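Local coordinates for protein beta-lactamase (PDB 5GWA) that probably hydrolyses beta-lactam antibiotics to substituted beta-amino acids, as a class A extended-spectrum beta-lactamase that binds the inhibitor avibactam, at residues 4-8 with 33-37. Residues are numbered along the deposited sequence; the frame is centred on the assembly and turned at random.
Sequences TDSLK and FKLNV
Lys8 NZ donates to Asn36 O at 2.6 Å, and the C=O...N angle of 163° shows that the ammonium meets this backbone carbonyl almost head-on. The reach comes from an extended side chain whose CG lies anti to the backbone N (chi1 -170°); on the way, the Lys8 and Val37 side chains run past each other in opposite directions, with Lys8 CG nearest Val37 CG2. A water accepts from both Lys8 NZ (3.1 Å) and Asn36 N (3.0 Å), so a single water bridges the two donors, while the same ammonium bonds the C=O of Asn36 directly. Both groups belong to strand 34-37, an edge strand of the five-stranded antiparallel sheet, whose Leu35 and Val37 pair by backbone hydrogen bonds with Val26 and Val24.

Next to this polar bridge the contact is mostly apolar. Leu35 CD1 packs 3.7 Å from Leu7 CD2, the two side chains crossing at about a right angle, and lies equally close to Lys8 N at the helix backbone. Phe33 is met at its ring edge, near the ring plane: Thr4 OG1 stands 3.5 Å from CE1, and Leu7 CD2 is 3.9 Å from CZ. Tyr274 of helix 257-276 backs Thr4 and Leu7, while Leu275 touches Phe33.

The axes of segment 4-8, the start of helix 4-15, and strand 34-37 approach to 9.1 Å at 27°, the N-terminal helix covering the sheet beside the C-terminal one, as in the alpha/beta domain of class A beta-lactamases.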
loop_
_atom_site.group_PDB
_atom_site.type_symbol
_atom_site.label_atom_id
_atom_site.label_comp_id
_atom_site.label_asym_id
_atom_site.label_seq_id
_atom_site.Cartn_x
_atom_site.Cartn_y
_atom_site.Cartn_z
ATOM N N THR A 4 -21.055 -31.188 -16.288
ATOM C CA THR A 4 -20.881 -29.743 -16.117
ATOM C C THR A 4 -21.996 -29.130 -15.274
ATOM O O THR A 4 -21.761 -28.221 -14.464
ATOM C CB THR A 4 -20.861 -29.019 -17.470
ATOM O OG1 THR A 4 -19.838 -29.583 -18.300
ATOM C CG2 THR A 4 -20.598 -27.523 -17.277
ATOM N N ASP A 5 -23.223 -29.595 -15.493
ATOM C CA ASP A 5 -24.329 -29.163 -14.652
ATOM C C ASP A 5 -24.135 -29.581 -13.200
ATOM O O ASP A 5 -24.473 -28.831 -12.281
ATOM C CB ASP A 5 -25.654 -29.698 -15.187
ATOM C CG ASP A 5 -26.238 -28.806 -16.253
ATOM O OD1 ASP A 5 -26.795 -27.744 -15.898
ATOM O OD2 ASP A 5 -26.083 -29.135 -17.446
ATOM N N SER A 6 -23.570 -30.766 -12.995
ATOM C CA SER A 6 -23.304 -31.267 -11.655
ATOM C C SER A 6 -22.246 -30.437 -10.910
ATOM O O SER A 6 -22.391 -30.137 -9.726
ATOM C CB SER A 6 -22.846 -32.719 -11.737
ATOM O OG SER A 6 -22.774 -33.279 -10.444
ATOM N N LEU A 7 -21.172 -30.107 -11.611
ATOM C CA LEU A 7 -20.135 -29.214 -11.080
ATOM C C LEU A 7 -20.721 -27.859 -10.696
ATOM O O LEU A 7 -20.497 -27.356 -9.594
ATOM C CB LEU A 7 -19.033 -29.036 -12.127
ATOM C CG LEU A 7 -17.964 -27.979 -11.837
ATOM C CD1 LEU A 7 -17.223 -28.263 -10.532
ATOM C CD2 LEU A 7 -17.006 -27.874 -13.008
ATOM N N LYS A 8 -21.523 -27.294 -11.578
ATOM C CA LYS A 8 -22.238 -26.080 -11.252
ATOM C C LYS A 8 -23.067 -26.187 -9.961
ATOM O O LYS A 8 -23.074 -25.282 -9.133
ATOM C CB LYS A 8 -23.114 -25.678 -12.424
ATOM C CG LYS A 8 -23.707 -24.306 -12.284
ATOM C CD LYS A 8 -24.214 -23.812 -13.614
ATOM C CE LYS A 8 -25.138 -22.636 -13.411
ATOM N NZ LYS A 8 -25.124 -21.735 -14.596
ATOM N N PHE A 33 -15.765 -26.332 -23.072
ATOM C CA PHE A 33 -16.217 -26.299 -21.700
ATOM C C PHE A 33 -16.564 -24.882 -21.286
ATOM O O PHE A 33 -15.847 -23.937 -21.624
ATOM C CB PHE A 33 -15.162 -26.836 -20.760
ATOM C CG PHE A 33 -15.593 -26.834 -19.327
ATOM C CD1 PHE A 33 -16.534 -27.759 -18.877
ATOM C CD2 PHE A 33 -15.143 -25.858 -18.450
ATOM C CE1 PHE A 33 -16.947 -27.761 -17.565
ATOM C CE2 PHE A 33 -15.551 -25.862 -17.127
ATOM C CZ PHE A 33 -16.458 -26.817 -16.687
ATOM N N LYS A 34 -17.710 -24.738 -20.628
ATOM C CA LYS A 34 -18.202 -23.420 -20.239
ATOM C C LYS A 34 -19.041 -23.555 -18.978
ATOM O O LYS A 34 -19.904 -24.439 -18.912
ATOM C CB LYS A 34 -19.001 -22.806 -21.386
ATOM C CG LYS A 34 -19.763 -21.544 -21.025
ATOM C CD LYS A 34 -20.389 -20.918 -22.268
ATOM C CE LYS A 34 -21.849 -20.589 -22.034
ATOM N NZ LYS A 34 -22.489 -20.141 -23.301
ATOM N N LEU A 35 -18.754 -22.734 -17.954
ATOM C CA LEU A 35 -19.525 -22.723 -16.726
ATOM C C LEU A 35 -19.629 -21.295 -16.221
ATOM O O LEU A 35 -18.611 -20.601 -16.152
ATOM C CB LEU A 35 -18.836 -23.599 -15.681
ATOM C CG LEU A 35 -19.609 -23.797 -14.378
ATOM C CD1 LEU A 35 -19.459 -25.243 -13.924
ATOM C CD2 LEU A 35 -19.136 -22.843 -13.299
ATOM N N ASN A 36 -20.842 -20.864 -15.866
ATOM C CA ASN A 36 -21.092 -19.527 -15.329
ATOM C C ASN A 36 -21.932 -19.651 -14.073
ATOM O O ASN A 36 -22.879 -20.451 -14.035
ATOM C CB ASN A 36 -21.852 -18.691 -16.337
ATOM C CG ASN A 36 -21.036 -18.336 -17.556
ATOM O OD1 ASN A 36 -19.860 -17.986 -17.473
ATOM N ND2 ASN A 36 -21.652 -18.469 -18.714
ATOM N N VAL A 37 -21.605 -18.876 -13.043
ATOM C CA VAL A 37 -22.389 -18.769 -11.823
ATOM C C VAL A 37 -22.549 -17.296 -11.458
ATOM O O VAL A 37 -21.563 -16.565 -11.391
ATOM C CB VAL A 37 -21.739 -19.520 -10.648
ATOM C CG1 VAL A 37 -22.557 -19.345 -9.378
ATOM C CG2 VAL A 37 -21.562 -20.985 -11.009
HETATM O O HOH W 1 -23.113 -22.496 -16.841
#